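Local coordinates for protein THB11 (Chlamydomonas reinhardtii, PDB 6TD7) that binds heme in a truncated globin fold, here with cyanide in the heme pocket, and may thereby bind oxygen or take part in nitrite reduction, at residues A[33-38]-A[43-48]. Numbering follows the deposited sequence.
Sequences RKLYAD and KYLHDQ. With HEM (protoporphyrin IX containing Fe), chain B.
Y36, in the last turn of helix 21-36, lays its ring against L45 and brings its hydroxyl to the backbone of Q48. CB of L45 sits over one ring face, displaced toward the rim, 4.0 Å from the centroid of the Y36 ring and 27° off its normal: a CH-pi contact. Past this methylene the phenol OH of Y36 donates a hydrogen bond to O of Q48 (2.8 Å), which lies at the ring edge; the hydroxyl stands well above the carbonyl plane, 56° out of it. Tyrosine suits the place because a flat apolar face and a polar end are both used. A phenylalanine here could keep the ring over L45 but would probably leave the carbonyl of Q48 without its hydroxyl partner and the 45-48 turn less firmly tied to the end of helix 21-36.

That turn, of type I, is closed by a hydrogen bond from Q48 N to L45 O (2.8 Å). L35 and L45 meet at about a right angle, CB of L35 lying 3.9 Å from CD1 of L45. Leucine suits both buried places because its two methyls can face different apolar neighbours: CD1 of L45 meets L35 while its CD2 lies 3.7 Å from heme CMB, and CD2 of L35 approaches the vinyl group at CAB and CBB. With CG anti to its carbonyl carbon (chi1 -70°) and a bend at chi2, Q48 carries its amide away from Y36, its CD 3.8 Å from the heme methyl CMA.

In this truncated globin fold the contact joins helix 21-36, which also carries Y32 of the cyanide pocket, to the short, weakly bonded helix 42-45, whose Y44 and L45 line the heme pocket with Q48; P50 and L53 of helix 50-64 pack against Y36.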
loop_
_atom_site.group_PDB
_atom_site.type_symbol
_atom_site.label_atom_id
_atom_site.label_comp_id
_atom_site.label_asym_id
_atom_site.label_seq_id
_atom_site.Cartn_x
_atom_site.Cartn_y
_atom_site.Cartn_z
ATOM N N ARG A 33 -8.421 -5.395 -5.516
ATOM C CA ARG A 33 -9.037 -6.615 -6.024
ATOM C C ARG A 33 -8.198 -7.837 -5.656
ATOM O O ARG A 33 -8.733 -8.854 -5.200
ATOM C CB ARG A 33 -9.227 -6.515 -7.535
ATOM C CG ARG A 33 -10.442 -7.265 -8.052
ATOM C CD ARG A 33 -11.127 -6.502 -9.181
ATOM N NE ARG A 33 -10.270 -6.414 -10.358
ATOM C CZ ARG A 33 -9.975 -5.292 -11.012
ATOM N NH1 ARG A 33 -10.475 -4.124 -10.634
ATOM N NH2 ARG A 33 -9.176 -5.352 -12.066
ATOM N N LYS A 34 -6.877 -7.746 -5.830
ATOM C CA LYS A 34 -6.003 -8.853 -5.461
ATOM C C LYS A 34 -6.038 -9.121 -3.960
ATOM O O LYS A 34 -6.071 -10.280 -3.530
ATOM C CB LYS A 34 -4.573 -8.551 -5.913
ATOM C CG LYS A 34 -4.390 -8.555 -7.420
ATOM C CD LYS A 34 -3.138 -7.791 -7.834
ATOM C CE LYS A 34 -2.884 -7.900 -9.328
ATOM N NZ LYS A 34 -2.401 -9.256 -9.720
ATOM N N LEU A 35 -6.012 -8.058 -3.146
ATOM C CA LEU A 35 -6.018 -8.227 -1.697
ATOM C C LEU A 35 -7.221 -9.038 -1.239
ATOM O O LEU A 35 -7.089 -10.009 -0.487
ATOM C CB LEU A 35 -6.046 -6.869 -0.993
ATOM C CG LEU A 35 -4.804 -6.006 -0.792
ATOM C CD1 LEU A 35 -5.109 -4.993 0.323
ATOM C CD2 LEU A 35 -3.560 -6.804 -0.463
ATOM N N TYR A 36 -8.416 -8.619 -1.659
ATOM C CA TYR A 36 -9.646 -9.244 -1.192
ATOM C C TYR A 36 -9.840 -10.637 -1.769
ATOM O O TYR A 36 -10.642 -11.409 -1.234
ATOM C CB TYR A 36 -10.839 -8.354 -1.546
ATOM C CG TYR A 36 -11.087 -7.243 -0.550
ATOM C CD1 TYR A 36 -10.394 -6.043 -0.629
ATOM C CD2 TYR A 36 -12.014 -7.396 0.473
ATOM C CE1 TYR A 36 -10.616 -5.028 0.282
ATOM C CE2 TYR A 36 -12.244 -6.384 1.387
ATOM C CZ TYR A 36 -11.544 -5.203 1.283
ATOM O OH TYR A 36 -11.770 -4.199 2.192
ATOM N N ALA A 37 -9.135 -10.972 -2.844
ATOM C CA ALA A 37 -9.173 -12.307 -3.419
ATOM C C ALA A 37 -8.177 -13.261 -2.774
ATOM O O ALA A 37 -8.161 -14.445 -3.122
ATOM C CB ALA A 37 -8.902 -12.228 -4.925
ATOM N N ASP A 38 -7.357 -12.788 -1.844
ATOM C CA ASP A 38 -6.327 -13.654 -1.271
ATOM C C ASP A 38 -6.845 -14.327 -0.006
ATOM O O ASP A 38 -7.318 -13.637 0.905
ATOM C CB ASP A 38 -5.072 -12.853 -0.956
ATOM C CG ASP A 38 -3.947 -13.719 -0.437
ATOM O OD1 ASP A 38 -4.008 -14.137 0.738
ATOM O OD2 ASP A 38 -3.007 -13.993 -1.210
ATOM N N LYS A 43 -8.896 -12.721 5.897
ATOM C CA LYS A 43 -9.079 -12.733 7.344
ATOM C C LYS A 43 -9.109 -11.327 7.926
ATOM O O LYS A 43 -9.788 -11.073 8.927
ATOM C CB LYS A 43 -7.943 -13.500 8.031
ATOM C CG LYS A 43 -7.537 -14.812 7.390
ATOM C CD LYS A 43 -6.447 -15.499 8.215
ATOM C CE LYS A 43 -5.842 -16.673 7.460
ATOM N NZ LYS A 43 -5.115 -17.617 8.354
ATOM N N TYR A 44 -8.345 -10.414 7.331
ATOM C CA TYR A 44 -8.191 -9.062 7.837
ATOM C C TYR A 44 -9.140 -8.066 7.189
ATOM O O TYR A 44 -9.284 -6.952 7.704
ATOM C CB TYR A 44 -6.744 -8.592 7.621
ATOM C CG TYR A 44 -5.702 -9.589 8.082
ATOM C CD1 TYR A 44 -5.568 -9.912 9.425
ATOM C CD2 TYR A 44 -4.852 -10.208 7.177
ATOM C CE1 TYR A 44 -4.616 -10.823 9.857
ATOM C CE2 TYR A 44 -3.895 -11.123 7.598
ATOM C CZ TYR A 44 -3.781 -11.427 8.940
ATOM O OH TYR A 44 -2.835 -12.334 9.373
ATOM N N LEU A 45 -9.801 -8.439 6.089
ATOM C CA LEU A 45 -10.519 -7.483 5.262
ATOM C C LEU A 45 -12.003 -7.776 5.077
ATOM O O LEU A 45 -12.726 -6.897 4.593
ATOM C CB LEU A 45 -9.873 -7.407 3.867
ATOM C CG LEU A 45 -8.399 -7.011 3.789
ATOM C CD1 LEU A 45 -7.840 -7.383 2.431
ATOM C CD2 LEU A 45 -8.239 -5.530 4.040
ATOM N N HIS A 46 -12.480 -8.970 5.438
ATOM C CA HIS A 46 -13.848 -9.345 5.087
ATOM C C HIS A 46 -14.870 -8.411 5.723
ATOM O O HIS A 46 -15.974 -8.248 5.192
ATOM C CB HIS A 46 -14.122 -10.793 5.501
ATOM C CG HIS A 46 -14.273 -10.979 6.976
ATOM N ND1 HIS A 46 -15.489 -10.873 7.618
ATOM C CD2 HIS A 46 -13.361 -11.254 7.938
ATOM C CE1 HIS A 46 -15.319 -11.077 8.912
ATOM N NE2 HIS A 46 -14.038 -11.310 9.133
ATOM N N ASP A 47 -14.528 -7.789 6.853
ATOM C CA ASP A 47 -15.411 -6.848 7.526
ATOM C C ASP A 47 -14.966 -5.402 7.330
ATOM O O ASP A 47 -15.339 -4.531 8.121
ATOM C CB ASP A 47 -15.500 -7.176 9.017
ATOM C CG ASP A 47 -14.173 -7.002 9.726
ATOM O OD1 ASP A 47 -13.124 -7.184 9.072
ATOM O OD2 ASP A 47 -14.176 -6.677 10.931
ATOM N N GLN A 48 -14.176 -5.135 6.291
ATOM C CA GLN A 48 -13.723 -3.794 5.942
ATOM C C GLN A 48 -14.317 -3.417 4.593
ATOM O O GLN A 48 -14.157 -4.153 3.615
ATOM C CB GLN A 48 -12.195 -3.722 5.875
ATOM C CG GLN A 48 -11.491 -3.833 7.218
ATOM C CD GLN A 48 -11.505 -2.531 7.995
ATOM O OE1 GLN A 48 -11.647 -1.449 7.421
ATOM N NE2 GLN A 48 -11.353 -2.629 9.309
HETATM C CHA HEM B . -5.049 1.330 6.677
HETATM C CHB HEM B . -5.214 -3.533 6.325
HETATM C CHC HEM B . -1.398 -3.592 3.318
HETATM C CHD HEM B . -0.927 1.241 4.025
HETATM C C1A HEM B . -5.466 0.020 6.828
HETATM C C2A HEM B . -6.639 -0.476 7.533
HETATM C C3A HEM B . -6.657 -1.808 7.417
HETATM C C4A HEM B . -5.512 -2.222 6.643
HETATM C CMA HEM B . -7.716 -2.770 7.994
HETATM C CAA HEM B . -7.718 0.347 8.275
HETATM C CBA HEM B . -7.127 1.247 9.347
HETATM C CGA HEM B . -8.193 2.197 9.838
HETATM O O1A HEM B . -7.992 2.785 10.932
HETATM O O2A HEM B . -9.234 2.372 9.149
HETATM C C1B HEM B . -4.243 -3.963 5.443
HETATM C C2B HEM B . -4.070 -5.320 4.970
HETATM C C3B HEM B . -3.016 -5.352 4.149
HETATM C C4B HEM B . -2.479 -4.009 4.060
HETATM C CMB HEM B . -4.949 -6.526 5.364
HETATM C CAB HEM B . -2.495 -6.615 3.426
HETATM C CBB HEM B . -1.286 -6.662 2.864
HETATM C C1C HEM B . -0.980 -2.280 3.253
HETATM C C2C HEM B . 0.100 -1.827 2.420
HETATM C C3C HEM B . 0.255 -0.519 2.612
HETATM C C4C HEM B . -0.747 -0.055 3.559
HETATM C CMC HEM B . 0.953 -2.726 1.498
HETATM C CAC HEM B . 1.324 0.319 1.889
HETATM C CBC HEM B . 1.920 1.321 2.535
HETATM C C1D HEM B . -2.042 1.689 4.717
HETATM C C2D HEM B . -2.438 3.070 4.899
HETATM C C3D HEM B . -3.560 3.091 5.632
HETATM C C4D HEM B . -3.944 1.728 5.934
HETATM C CMD HEM B . -1.669 4.287 4.341
HETATM C CAD HEM B . -4.370 4.330 6.048
HETATM C CBD HEM B . -3.861 5.002 7.307
HETATM C CGD HEM B . -4.704 6.244 7.401
HETATM O O1D HEM B . -4.225 7.330 6.979
HETATM O O2D HEM B . -5.869 6.135 7.865
HETATM N NA HEM B . -4.806 -1.081 6.302
HETATM N NB HEM B . -3.255 -3.186 4.862
HETATM N NC HEM B . -1.486 -1.172 3.930
HETATM N ND HEM B . -2.986 0.905 5.362
HETATM FE FE HEM B . -3.136 -1.084 5.098
#